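Local coordinates for UPF0201 protein MJ1564 (Methanocaldococcus jannaschii DSM 2661, PDB 2PZZ) that is of unknown function but belongs to an archaeal family that resembles RNA-binding proteins in structure, although RNA binding itself seems unlikely, at residues A79-L84 and G103-I108; K55-S60 and G92-D97; V70-M75 and K118-I123; N85-Y90 and D99-I104; I26-K31 and V51-E56. All coordinates share one frame; numbering follows the deposited sequence.

Interaction 1: residues A79-L84 and G103-I108; sequences ATKFYL and GIFVKI
Six backbone hydrogen bonds lace strand 79-84 to strand 104-108 through three antiparallel hydrogen-bonded pairs: T80 with I108, F82 with V106, and L84 with I104. In each pair the bond donated from the 104-108 side is straighter. V106 N meets F82 O at 2.8 Å, almost in line with the carbonyl, and F82 N returns the bond to V106 O at 3.0 Å. In the non-hydrogen-bonded pairs between them, K81-K107 and Y83-F105, CA-H groups of the first strand close on carbonyls of the second; K81 CA comes within 3.0 Å of V106 O. This is one margin of a five-stranded antiparallel sheet, with 79-84 outermost within the chain and strand 3-10 on the far side of 104-109.

On the face that bears K81 and K107, the rings of Y83 and F105 form an offset stack, centroids 4.9 Å apart and planes at 26°. F105 CD1 sits over the rim of the Y83 ring, 3.6 Å from Y83 CZ, and Y83 OH lies over the F105 face. Replacing Y83 by a serine would probably strip F105 of this ring cover and leave its phenyl freer to turn.

The opposite face is mostly apolar, T80 being the exception, its OG1 bonded to L71 O. F82 has CG wedged between its backbone N and carbonyl carbon (chi1 57°), which lays the ring on V106: V106 CB stands over the face in a CH-pi contact, and V106 CG1 is 3.5 Å from F82 CZ. I108 CD1 meets the same ring at its edge, 3.9 Å from F82 CE2.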
# COMPACT_ATOMS: atom_id res chain seq x y z
N ALA A 79 -7.86 -4.33 25.79
CA ALA A 79 -7.27 -4.57 24.49
C ALA A 79 -6.15 -3.60 24.12
O ALA A 79 -5.77 -2.73 24.90
CB ALA A 79 -8.35 -4.52 23.43
N THR A 80 -5.61 -3.80 22.92
CA THR A 80 -4.58 -2.94 22.35
C THR A 80 -4.68 -3.14 20.85
O THR A 80 -5.17 -4.17 20.39
CB THR A 80 -3.16 -3.28 22.85
OG1 THR A 80 -2.25 -2.27 22.38
CG2 THR A 80 -2.70 -4.64 22.32
N LYS A 81 -4.24 -2.16 20.09
CA LYS A 81 -4.31 -2.27 18.64
C LYS A 81 -3.09 -1.60 18.03
O LYS A 81 -2.40 -0.84 18.70
CB LYS A 81 -5.58 -1.60 18.12
CG LYS A 81 -5.69 -0.13 18.47
CD LYS A 81 -7.12 0.38 18.27
CE LYS A 81 -7.22 1.87 18.62
NZ LYS A 81 -8.64 2.34 18.64
N PHE A 82 -2.81 -1.93 16.77
CA PHE A 82 -1.67 -1.37 16.06
C PHE A 82 -1.73 -1.87 14.63
O PHE A 82 -2.56 -2.72 14.29
CB PHE A 82 -0.36 -1.83 16.73
CG PHE A 82 -0.22 -3.32 16.81
CD1 PHE A 82 0.36 -4.04 15.76
CD2 PHE A 82 -0.70 -4.02 17.92
CE1 PHE A 82 0.46 -5.44 15.81
CE2 PHE A 82 -0.60 -5.42 17.98
CZ PHE A 82 -0.02 -6.13 16.92
N TYR A 83 -0.85 -1.33 13.80
CA TYR A 83 -0.80 -1.71 12.40
C TYR A 83 0.53 -2.37 12.10
O TYR A 83 1.50 -2.17 12.82
CB TYR A 83 -0.96 -0.48 11.52
CG TYR A 83 -2.37 0.07 11.48
CD1 TYR A 83 -2.86 0.86 12.51
CD2 TYR A 83 -3.21 -0.23 10.42
CE1 TYR A 83 -4.17 1.35 12.48
CE2 TYR A 83 -4.52 0.25 10.37
CZ TYR A 83 -4.99 1.04 11.40
OH TYR A 83 -6.27 1.51 11.34
N LEU A 84 0.56 -3.18 11.05
CA LEU A 84 1.79 -3.84 10.63
C LEU A 84 2.01 -3.47 9.18
O LEU A 84 1.05 -3.38 8.40
CB LEU A 84 1.69 -5.36 10.76
CG LEU A 84 1.63 -5.92 12.18
CD1 LEU A 84 1.56 -7.44 12.13
CD2 LEU A 84 2.86 -5.47 12.96
N GLY A 103 -1.44 -1.31 5.42
CA GLY A 103 -0.99 -2.07 6.57
C GLY A 103 -2.03 -3.09 7.00
O GLY A 103 -3.10 -3.21 6.39
N ILE A 104 -1.69 -3.84 8.04
CA ILE A 104 -2.57 -4.86 8.58
C ILE A 104 -3.00 -4.32 9.94
O ILE A 104 -2.17 -4.05 10.79
CB ILE A 104 -1.83 -6.23 8.79
CG1 ILE A 104 -1.31 -6.78 7.45
CG2 ILE A 104 -2.78 -7.27 9.38
CD1 ILE A 104 -0.17 -6.01 6.87
N PHE A 105 -4.30 -4.13 10.12
CA PHE A 105 -4.82 -3.61 11.37
C PHE A 105 -5.00 -4.76 12.35
O PHE A 105 -5.74 -5.69 12.06
CB PHE A 105 -6.16 -2.92 11.12
CG PHE A 105 -6.82 -2.40 12.36
CD1 PHE A 105 -6.06 -1.77 13.34
CD2 PHE A 105 -8.19 -2.50 12.53
CE1 PHE A 105 -6.67 -1.24 14.49
CE2 PHE A 105 -8.81 -1.99 13.66
CZ PHE A 105 -8.05 -1.35 14.65
N VAL A 106 -4.33 -4.69 13.49
CA VAL A 106 -4.38 -5.75 14.50
C VAL A 106 -4.91 -5.36 15.87
O VAL A 106 -4.42 -4.41 16.50
CB VAL A 106 -2.97 -6.35 14.74
CG1 VAL A 106 -3.07 -7.47 15.77
CG2 VAL A 106 -2.36 -6.84 13.43
N LYS A 107 -5.87 -6.14 16.36
CA LYS A 107 -6.47 -5.90 17.67
C LYS A 107 -6.35 -7.15 18.55
O LYS A 107 -6.84 -8.23 18.19
CB LYS A 107 -7.94 -5.53 17.50
CG LYS A 107 -8.55 -4.76 18.66
CD LYS A 107 -10.06 -4.64 18.52
CE LYS A 107 -10.49 -4.10 17.16
NZ LYS A 107 -10.09 -2.68 16.98
N ILE A 108 -5.70 -7.01 19.69
CA ILE A 108 -5.54 -8.12 20.61
C ILE A 108 -6.49 -7.90 21.79
O ILE A 108 -6.34 -6.92 22.53
CB ILE A 108 -4.10 -8.18 21.13
CG1 ILE A 108 -3.15 -8.53 19.98
CG2 ILE A 108 -4.01 -9.20 22.26
CD1 ILE A 108 -1.67 -8.36 20.32

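Interaction 2: residues K55-S60 and G92-D97; sequences KELLRS and GAVNFD
L57 and L58 of helix 52-60 pack on V94 and F96 in an apolar contact that joins the helix to the long loop between helix 86-90 and strand 104-109; no hydrogen bond crosses between the two segments. V94 is the wedge. Its two methyls divide the work: CG2 reaches L57, 3.7 Å from L57 CB and 3.8 Å from L57 CD1, while CG1 goes to L58, 3.9 Å from L58 CD2. The split follows from the valine torsion (chi1 173°), which sets CG1 opposite the backbone N and CG2 beside it. L58 CD2 also touches the far end of the phenyl of F96, 4.1 Å from CZ, the two side chains crossing at about a right angle.

The loop arrives here by way of G92, the C-prime residue of a Schellman motif that closes helix 86-90, with G92 N bonded to A89 O and A93 N to A88 O. G92 also touches the helix, its carbonyl O lying 3.9 Å from L57 CD2. Beyond the two segments, Q61 OE1 accepts a hydrogen bond from V94 N. I26 packs on both L57 and V94, and A67 of helix 64-73 lies against both L58 and F96.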
# COMPACT_ATOMS: atom_id res chain seq x y z
N LYS A 55 5.50 -13.23 18.55
CA LYS A 55 6.47 -13.15 19.65
C LYS A 55 7.87 -13.58 19.22
O LYS A 55 8.86 -13.01 19.67
CB LYS A 55 6.02 -14.02 20.82
CG LYS A 55 4.73 -13.55 21.48
CD LYS A 55 4.37 -14.41 22.67
CE LYS A 55 3.12 -13.90 23.35
NZ LYS A 55 2.62 -14.80 24.44
N GLU A 56 7.94 -14.59 18.37
CA GLU A 56 9.23 -15.07 17.87
C GLU A 56 9.90 -13.99 17.03
O GLU A 56 11.08 -13.69 17.21
CB GLU A 56 9.05 -16.30 16.99
CG GLU A 56 8.68 -17.57 17.71
CD GLU A 56 8.24 -18.65 16.74
OE1 GLU A 56 8.79 -18.70 15.62
OE2 GLU A 56 7.34 -19.45 17.10
N LEU A 57 9.14 -13.42 16.10
CA LEU A 57 9.69 -12.40 15.21
C LEU A 57 10.17 -11.16 15.93
O LEU A 57 11.21 -10.60 15.57
CB LEU A 57 8.67 -12.04 14.13
CG LEU A 57 8.24 -13.22 13.25
CD1 LEU A 57 7.14 -12.78 12.31
CD2 LEU A 57 9.45 -13.74 12.45
N LEU A 58 9.45 -10.73 16.96
CA LEU A 58 9.89 -9.55 17.71
C LEU A 58 11.25 -9.86 18.36
O LEU A 58 12.15 -9.03 18.38
CB LEU A 58 8.86 -9.16 18.78
CG LEU A 58 7.42 -8.85 18.35
CD1 LEU A 58 6.56 -8.58 19.56
CD2 LEU A 58 7.39 -7.66 17.42
N ARG A 59 11.41 -11.07 18.90
CA ARG A 59 12.67 -11.44 19.53
C ARG A 59 13.75 -11.59 18.46
O ARG A 59 14.82 -10.98 18.56
CB ARG A 59 12.49 -12.74 20.34
CG ARG A 59 11.62 -12.49 21.58
CD ARG A 59 10.97 -13.75 22.12
NE ARG A 59 10.21 -13.44 23.33
CZ ARG A 59 9.10 -12.70 23.36
NH1 ARG A 59 8.60 -12.19 22.24
NH2 ARG A 59 8.48 -12.47 24.51
N SER A 60 13.45 -12.36 17.41
CA SER A 60 14.39 -12.56 16.29
C SER A 60 14.91 -11.26 15.68
O SER A 60 16.11 -11.11 15.45
CB SER A 60 13.72 -13.37 15.18
OG SER A 60 13.49 -14.70 15.58
N GLY A 92 8.10 -11.72 5.55
CA GLY A 92 8.27 -12.31 6.87
C GLY A 92 8.83 -11.43 7.96
O GLY A 92 9.33 -11.94 8.96
N ALA A 93 8.75 -10.12 7.79
CA ALA A 93 9.28 -9.20 8.80
C ALA A 93 8.20 -8.37 9.49
O ALA A 93 7.18 -8.02 8.88
CB ALA A 93 10.29 -8.26 8.14
N VAL A 94 8.43 -8.05 10.76
CA VAL A 94 7.48 -7.24 11.53
C VAL A 94 7.93 -5.79 11.56
O VAL A 94 9.04 -5.49 12.00
CB VAL A 94 7.35 -7.73 12.98
CG1 VAL A 94 6.49 -6.74 13.77
CG2 VAL A 94 6.71 -9.12 13.02
N ASN A 95 7.05 -4.90 11.09
CA ASN A 95 7.32 -3.47 11.07
C ASN A 95 6.00 -2.73 11.38
O ASN A 95 4.96 -3.00 10.78
CB ASN A 95 7.87 -3.08 9.71
CG ASN A 95 8.87 -1.97 9.79
OD1 ASN A 95 8.61 -0.85 9.38
ND2 ASN A 95 10.04 -2.26 10.35
N PHE A 96 6.06 -1.78 12.31
CA PHE A 96 4.88 -1.04 12.76
C PHE A 96 4.40 0.20 11.99
O PHE A 96 3.41 0.83 12.37
CB PHE A 96 5.07 -0.70 14.23
CG PHE A 96 5.18 -1.91 15.11
CD1 PHE A 96 4.08 -2.76 15.28
CD2 PHE A 96 6.38 -2.23 15.73
CE1 PHE A 96 4.18 -3.92 16.06
CE2 PHE A 96 6.49 -3.38 16.51
CZ PHE A 96 5.38 -4.22 16.67
N ASP A 97 5.08 0.57 10.91
CA ASP A 97 4.66 1.72 10.13
C ASP A 97 3.65 1.27 9.06
O ASP A 97 3.84 0.24 8.42
CB ASP A 97 5.87 2.36 9.45
CG ASP A 97 6.57 1.39 8.52
OD1 ASP A 97 6.75 0.22 8.92
OD2 ASP A 97 6.94 1.80 7.40

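Interaction 3: residues V70-M75 and K118-I123; sequences VLEKGM and KIIKDI
L71 and I120 carry this helix-to-helix packing, in which the last turn of helix 64-73 and the chain just after it lie against helix 116-123, both helices reaching the sheet face that bears T80, F82 and I108. The two side chains slide past each other in opposite directions. L71 CB rests 3.8 Å from I120 CG2, and the methyl I120 CD1 runs on to 3.7 Å from L71 O, a carbonyl that also accepts a hydrogen bond from T80 OG1. Further out on the leucine, CD1 meets I123 CG2 at 4.1 Å, the side chains crossing at about a right angle. E72 only grazes I120 with its aliphatic part; its OE2 turns to a salt bridge with R68. At G74 the chain leaves the helical conformation, and M75, a selenomethionine, brings its side chain back to the second helix. An alanine at I120 is likely to open a gap between the two helices, leaving L71 CB and the selenium without their partner. The selenium gets there because M75 CG lies opposite the backbone N (chi1 178°) and the chain bends only at chi3 (69°), which places SE 3.8 Å from I120 CD1.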
# COMPACT_ATOMS: atom_id res chain seq x y z
N VAL A 70 4.66 0.54 21.04
CA VAL A 70 3.48 0.56 20.18
C VAL A 70 2.26 -0.09 20.83
O VAL A 70 1.14 0.41 20.72
CB VAL A 70 3.77 -0.13 18.83
CG1 VAL A 70 2.49 -0.22 18.01
CG2 VAL A 70 4.85 0.65 18.05
N LEU A 71 2.46 -1.21 21.51
CA LEU A 71 1.36 -1.90 22.17
C LEU A 71 0.77 -1.08 23.32
O LEU A 71 -0.45 -1.04 23.50
CB LEU A 71 1.82 -3.27 22.68
CG LEU A 71 2.33 -4.20 21.56
CD1 LEU A 71 2.68 -5.58 22.12
CD2 LEU A 71 1.27 -4.31 20.49
N GLU A 72 1.61 -0.42 24.11
CA GLU A 72 1.09 0.38 25.21
C GLU A 72 0.35 1.59 24.68
O GLU A 72 -0.70 1.97 25.21
CB GLU A 72 2.21 0.81 26.14
CG GLU A 72 2.79 -0.32 26.94
CD GLU A 72 3.74 0.18 28.00
OE1 GLU A 72 3.78 1.41 28.21
OE2 GLU A 72 4.44 -0.65 28.62
N LYS A 73 0.88 2.18 23.62
CA LYS A 73 0.26 3.35 23.00
C LYS A 73 -1.14 3.07 22.45
O LYS A 73 -1.99 3.96 22.43
CB LYS A 73 1.16 3.86 21.87
CG LYS A 73 0.60 5.04 21.09
CD LYS A 73 1.68 5.61 20.16
CE LYS A 73 2.94 5.98 20.95
NZ LYS A 73 4.05 6.52 20.10
N GLY A 74 -1.37 1.84 21.98
CA GLY A 74 -2.68 1.49 21.44
C GLY A 74 -3.55 0.78 22.47
O GLY A 74 -4.64 0.30 22.17
N MSE A 75 -3.06 0.72 23.69
CA MSE A 75 -3.75 0.05 24.78
C MSE A 75 -5.00 0.74 25.36
O MSE A 75 -5.04 1.96 25.53
CB MSE A 75 -2.77 -0.20 25.92
CG MSE A 75 -3.38 -0.86 27.15
SE MSE A 75 -2.02 -1.47 28.39
CE MSE A 75 -1.34 0.24 29.01
N LYS A 118 -0.58 -7.65 31.09
CA LYS A 118 0.25 -8.84 31.25
C LYS A 118 0.46 -9.48 29.89
O LYS A 118 1.51 -10.07 29.63
CB LYS A 118 -0.41 -9.85 32.20
CG LYS A 118 -0.14 -9.56 33.67
CD LYS A 118 -0.65 -10.67 34.57
CE LYS A 118 -0.30 -10.41 36.03
NZ LYS A 118 -0.64 -11.57 36.90
N ILE A 119 -0.54 -9.35 29.02
CA ILE A 119 -0.46 -9.90 27.67
C ILE A 119 0.69 -9.17 26.96
O ILE A 119 1.53 -9.80 26.30
CB ILE A 119 -1.76 -9.61 26.87
CG1 ILE A 119 -2.94 -10.38 27.48
CG2 ILE A 119 -1.57 -9.98 25.39
CD1 ILE A 119 -2.85 -11.86 27.30
N ILE A 120 0.71 -7.85 27.12
CA ILE A 120 1.72 -7.02 26.50
C ILE A 120 3.13 -7.27 27.02
O ILE A 120 4.08 -7.29 26.24
CB ILE A 120 1.37 -5.52 26.65
CG1 ILE A 120 0.09 -5.22 25.86
CG2 ILE A 120 2.52 -4.66 26.14
CD1 ILE A 120 -0.36 -3.77 25.93
N LYS A 121 3.26 -7.44 28.33
CA LYS A 121 4.57 -7.70 28.92
C LYS A 121 5.08 -9.05 28.43
O LYS A 121 6.27 -9.26 28.21
CB LYS A 121 4.48 -7.71 30.45
CG LYS A 121 4.37 -6.32 31.07
CD LYS A 121 4.13 -6.37 32.58
CE LYS A 121 4.09 -4.96 33.18
NZ LYS A 121 3.54 -4.89 34.58
N ASP A 122 4.14 -9.97 28.24
CA ASP A 122 4.43 -11.31 27.78
C ASP A 122 4.86 -11.32 26.32
O ASP A 122 5.77 -12.06 25.93
CB ASP A 122 3.18 -12.17 27.98
CG ASP A 122 3.41 -13.61 27.62
OD1 ASP A 122 3.46 -13.92 26.41
OD2 ASP A 122 3.53 -14.44 28.54
N ILE A 123 4.22 -10.48 25.51
CA ILE A 123 4.53 -10.39 24.09
C ILE A 123 5.82 -9.62 23.82
O ILE A 123 6.71 -10.10 23.11
CB ILE A 123 3.38 -9.73 23.30
CG1 ILE A 123 2.14 -10.63 23.36
CG2 ILE A 123 3.79 -9.50 21.84
CD1 ILE A 123 0.91 -10.05 22.65

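Interaction 4: residues N85-Y90 and D99-I104; sequences NKQAAY and DTHGGI
D99 turns its carboxylate onto K86 through a chi1 of 60°, with CG set between its own backbone N and carbonyl carbon, while the chain of K86 bends at chi2 and chi3 to bring its amine to the carbonyl of H101. The carboxylate then serves both segments. D99 OD1 takes a fairly straight hydrogen bond from K86 N, 2.8 Å long, the donor standing 62° out of the carboxylate plane. D99 OD2 accepts from H101 N at 2.9 Å, also from above the plane; this is an Asx turn, set within a type I beta turn from D99 to G102. The acid thus lies at the amino end of helix 86-90, whose dipole would probably favour its charged form. N85 is the N-cap of that helix: its OD1 accepts from Q87 N almost in line with the C=O and from A88 N at 3.0 Å, well above the amide plane. D99 CB packs 3.4 Å from N85 OD1.

K86 NZ grips H101 O at 2.7 Å and has two further partners, the carboxylate of E14 and K9 O, so the buried amine is well supplied with acceptors. Its aliphatic part runs past I104, whose CD1 lies 3.5 Å from K86 CB. Nearby, P12 of the second subunit packs on Q87, and E14 of that subunit on H101.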
# COMPACT_ATOMS: atom_id res chain seq x y z
N ASN A 85 3.26 -3.24 8.82
CA ASN A 85 3.57 -2.90 7.44
C ASN A 85 3.28 -4.14 6.61
O ASN A 85 3.75 -5.23 6.91
CB ASN A 85 5.04 -2.52 7.31
CG ASN A 85 5.37 -2.06 5.92
OD1 ASN A 85 5.09 -2.75 4.93
ND2 ASN A 85 5.97 -0.88 5.82
N LYS A 86 2.49 -3.96 5.57
CA LYS A 86 2.08 -5.05 4.70
C LYS A 86 3.23 -5.59 3.84
O LYS A 86 3.28 -6.79 3.56
CB LYS A 86 0.92 -4.56 3.82
CG LYS A 86 0.01 -5.64 3.30
CD LYS A 86 -1.44 -5.14 3.17
CE LYS A 86 -1.55 -3.87 2.36
NZ LYS A 86 -2.93 -3.66 1.82
N GLN A 87 4.15 -4.70 3.45
CA GLN A 87 5.28 -5.09 2.60
C GLN A 87 6.35 -5.80 3.41
O GLN A 87 6.94 -6.78 2.95
CB GLN A 87 5.85 -3.84 1.91
CG GLN A 87 4.75 -2.95 1.31
CD GLN A 87 3.80 -3.73 0.41
OE1 GLN A 87 2.61 -3.38 0.29
NE2 GLN A 87 4.31 -4.77 -0.23
N ALA A 88 6.58 -5.33 4.63
CA ALA A 88 7.55 -5.98 5.50
C ALA A 88 6.99 -7.36 5.85
O ALA A 88 7.72 -8.36 5.87
CB ALA A 88 7.75 -5.16 6.75
N ALA A 89 5.69 -7.42 6.10
CA ALA A 89 5.04 -8.67 6.46
C ALA A 89 5.13 -9.69 5.33
O ALA A 89 5.25 -10.90 5.56
CB ALA A 89 3.58 -8.42 6.82
N TYR A 90 5.06 -9.20 4.10
CA TYR A 90 5.13 -10.08 2.95
C TYR A 90 6.43 -10.88 2.93
O TYR A 90 6.43 -12.05 2.54
CB TYR A 90 5.01 -9.28 1.66
CG TYR A 90 4.95 -10.17 0.46
CD1 TYR A 90 3.80 -10.94 0.19
CD2 TYR A 90 6.04 -10.30 -0.41
CE1 TYR A 90 3.76 -11.79 -0.89
CE2 TYR A 90 6.00 -11.16 -1.50
CZ TYR A 90 4.86 -11.90 -1.73
OH TYR A 90 4.79 -12.75 -2.80
N ASP A 99 2.19 0.89 5.64
CA ASP A 99 2.75 1.04 4.30
C ASP A 99 1.78 1.84 3.43
O ASP A 99 0.65 2.13 3.84
CB ASP A 99 3.01 -0.32 3.66
CG ASP A 99 1.75 -1.16 3.52
OD1 ASP A 99 1.25 -1.63 4.56
OD2 ASP A 99 1.27 -1.33 2.38
N THR A 100 2.23 2.19 2.23
CA THR A 100 1.41 2.96 1.29
C THR A 100 0.07 2.27 1.01
O THR A 100 -0.90 2.92 0.61
CB THR A 100 2.14 3.14 -0.06
OG1 THR A 100 3.39 3.81 0.15
CG2 THR A 100 1.30 3.95 -1.02
N HIS A 101 0.03 0.95 1.20
CA HIS A 101 -1.19 0.21 0.92
C HIS A 101 -2.13 -0.11 2.09
O HIS A 101 -3.00 -0.96 1.96
CB HIS A 101 -0.84 -1.05 0.13
CG HIS A 101 -0.42 -0.77 -1.28
ND1 HIS A 101 0.50 0.21 -1.60
CD2 HIS A 101 -0.80 -1.31 -2.46
CE1 HIS A 101 0.67 0.26 -2.91
NE2 HIS A 101 -0.12 -0.66 -3.45
N GLY A 102 -1.96 0.56 3.22
CA GLY A 102 -2.87 0.34 4.34
C GLY A 102 -2.42 -0.43 5.56
O GLY A 102 -2.96 -0.22 6.65
N GLY A 103 -1.44 -1.31 5.42
CA GLY A 103 -0.99 -2.07 6.57
C GLY A 103 -2.03 -3.09 7.00
O GLY A 103 -3.10 -3.21 6.39
N ILE A 104 -1.69 -3.84 8.04
CA ILE A 104 -2.57 -4.86 8.58
C ILE A 104 -3.00 -4.32 9.94
O ILE A 104 -2.17 -4.05 10.79
CB ILE A 104 -1.83 -6.23 8.79
CG1 ILE A 104 -1.31 -6.78 7.45
CG2 ILE A 104 -2.78 -7.27 9.38
CD1 ILE A 104 -0.17 -6.01 6.87

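Interaction 5: residues I26-K31 and V51-E56; sequences IFPKAK and VEKLKE
I26 and L54 meet twice, once through their side chains and once through a water. The branch methyl CG2 of I26 lies 4.1 Å from L54 CD1, while the other leucine methyl, CD2, comes to 4.2 Å from CE1 of the F27 ring, which runs alongside L54. At the leucine CG stands anti to the backbone N (chi1 172°), and the turn at chi2 (60°) sends CD1 to I26 and CD2 to F27. The water donates to I26 O at 2.6 Å and accepts from L54 N at 2.9 Å. It thereby gives a partner to an amide in the first turn of helix 52-60, where no earlier turn of helix can supply a carbonyl.

On the outer side, P28 crosses K53 at about a right angle. P28 CD presses to 3.5 Å from K53 CB, tighter than usual for two carbons, and K53 CB is also 3.4 Å from I26 O.

In the next shell, a type I beta turn from F27 to A30, closed by A30 N on F27 O, holds F27 and P28 in place, and V51 occupies the N-cap position of the helix. I26 CG2 lies over one face of the F27 ring, and V4 and I6 of strand 3-10 also pack on F27. This is the tight turn joining helix 16-26 to strand 31-36, here packed against the start of a helix beside the antiparallel sheet of an alpha+beta fold.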
# COMPACT_ATOMS: atom_id res chain seq x y z
N ILE A 26 2.72 -13.65 9.70
CA ILE A 26 2.80 -13.14 11.06
C ILE A 26 1.82 -13.88 11.99
O ILE A 26 2.12 -14.10 13.17
CB ILE A 26 2.49 -11.62 11.11
CG1 ILE A 26 3.28 -10.88 10.02
CG2 ILE A 26 2.86 -11.05 12.48
CD1 ILE A 26 4.81 -10.97 10.17
N PHE A 27 0.68 -14.28 11.44
CA PHE A 27 -0.35 -14.98 12.19
C PHE A 27 -0.76 -16.24 11.44
O PHE A 27 -1.85 -16.32 10.90
CB PHE A 27 -1.58 -14.06 12.36
CG PHE A 27 -1.27 -12.79 13.10
CD1 PHE A 27 -1.03 -12.80 14.47
CD2 PHE A 27 -1.17 -11.57 12.41
CE1 PHE A 27 -0.69 -11.61 15.16
CE2 PHE A 27 -0.84 -10.38 13.08
CZ PHE A 27 -0.59 -10.40 14.46
N PRO A 28 0.12 -17.27 11.43
CA PRO A 28 -0.05 -18.57 10.77
C PRO A 28 -1.37 -19.30 11.02
O PRO A 28 -1.86 -19.98 10.12
CB PRO A 28 1.15 -19.38 11.30
CG PRO A 28 2.18 -18.35 11.56
CD PRO A 28 1.36 -17.27 12.24
N LYS A 29 -1.92 -19.19 12.22
CA LYS A 29 -3.17 -19.86 12.58
C LYS A 29 -4.44 -19.08 12.27
O LYS A 29 -5.54 -19.56 12.52
CB LYS A 29 -3.19 -20.21 14.07
CG LYS A 29 -2.32 -21.40 14.48
CD LYS A 29 -0.86 -21.02 14.60
CE LYS A 29 -0.01 -22.22 15.05
NZ LYS A 29 -0.50 -22.81 16.34
N ALA A 30 -4.30 -17.88 11.72
CA ALA A 30 -5.48 -17.06 11.44
C ALA A 30 -6.46 -17.68 10.45
O ALA A 30 -6.05 -18.27 9.45
CB ALA A 30 -5.05 -15.68 10.96
N LYS A 31 -7.75 -17.57 10.75
CA LYS A 31 -8.81 -18.05 9.86
C LYS A 31 -9.20 -16.79 9.10
O LYS A 31 -9.65 -15.82 9.70
CB LYS A 31 -10.03 -18.54 10.64
CG LYS A 31 -9.98 -19.99 11.10
CD LYS A 31 -9.05 -20.19 12.28
CE LYS A 31 -9.27 -21.57 12.90
NZ LYS A 31 -8.36 -21.79 14.05
N VAL A 51 -0.42 -15.71 19.23
CA VAL A 51 0.51 -14.63 18.92
C VAL A 51 1.93 -15.21 19.02
O VAL A 51 2.92 -14.47 19.11
CB VAL A 51 0.40 -13.45 19.93
CG1 VAL A 51 -0.93 -12.70 19.71
CG2 VAL A 51 0.47 -13.97 21.36
N GLU A 52 2.02 -16.54 19.00
CA GLU A 52 3.31 -17.22 19.09
C GLU A 52 4.30 -16.78 18.02
O GLU A 52 5.43 -16.42 18.32
CB GLU A 52 3.11 -18.74 19.02
CG GLU A 52 2.61 -19.35 20.31
CD GLU A 52 2.02 -20.74 20.11
OE1 GLU A 52 2.64 -21.57 19.41
OE2 GLU A 52 0.92 -21.00 20.67
N LYS A 53 3.88 -16.80 16.76
CA LYS A 53 4.76 -16.40 15.68
C LYS A 53 5.20 -14.95 15.86
O LYS A 53 6.39 -14.63 15.73
CB LYS A 53 4.05 -16.58 14.34
CG LYS A 53 4.90 -16.24 13.12
CD LYS A 53 6.12 -17.15 13.01
CE LYS A 53 6.77 -17.05 11.64
NZ LYS A 53 8.01 -17.87 11.55
N LEU A 54 4.25 -14.06 16.17
CA LEU A 54 4.57 -12.65 16.38
C LEU A 54 5.65 -12.50 17.45
O LEU A 54 6.61 -11.73 17.29
CB LEU A 54 3.31 -11.86 16.79
CG LEU A 54 3.50 -10.41 17.24
CD1 LEU A 54 4.12 -9.60 16.12
CD2 LEU A 54 2.13 -9.80 17.66
N LYS A 55 5.50 -13.23 18.55
CA LYS A 55 6.47 -13.15 19.65
C LYS A 55 7.87 -13.58 19.22
O LYS A 55 8.86 -13.01 19.67
CB LYS A 55 6.02 -14.02 20.82
CG LYS A 55 4.73 -13.55 21.48
CD LYS A 55 4.37 -14.41 22.67
CE LYS A 55 3.12 -13.90 23.35
NZ LYS A 55 2.62 -14.80 24.44
N GLU A 56 7.94 -14.59 18.37
CA GLU A 56 9.23 -15.07 17.87
C GLU A 56 9.90 -13.99 17.03
O GLU A 56 11.08 -13.69 17.21
CB GLU A 56 9.05 -16.30 16.99
CG GLU A 56 8.68 -17.57 17.71
CD GLU A 56 8.24 -18.65 16.74
OE1 GLU A 56 8.79 -18.70 15.62
OE2 GLU A 56 7.34 -19.45 17.10
O HOH W 1 1.55 -14.81 15.64

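In the fold
Interaction 1 is the central strand pair, with the other four centred about 11 to 13 Å away. Along the chain, interaction 5 closes first; interactions 2 and 3 cross, their segments alternating, while 1 and 4 share G103 and I104. Helix 52-60 serves both 2 and 5, whose centres are about 10 Å apart, and it is tied to interaction 3 by the hydrogen bond from R59 NH1 to I123 O and by L58 packing on I123. Interactions 3 and 4 do not touch, their centres about 21 Å apart on opposite sides of the chain's centre. The helices of 2, 3 and 5 gather on the sheet face bearing F82 and V106; 4 closes the end of the strand pair and, alone of the five, reaches the second subunit.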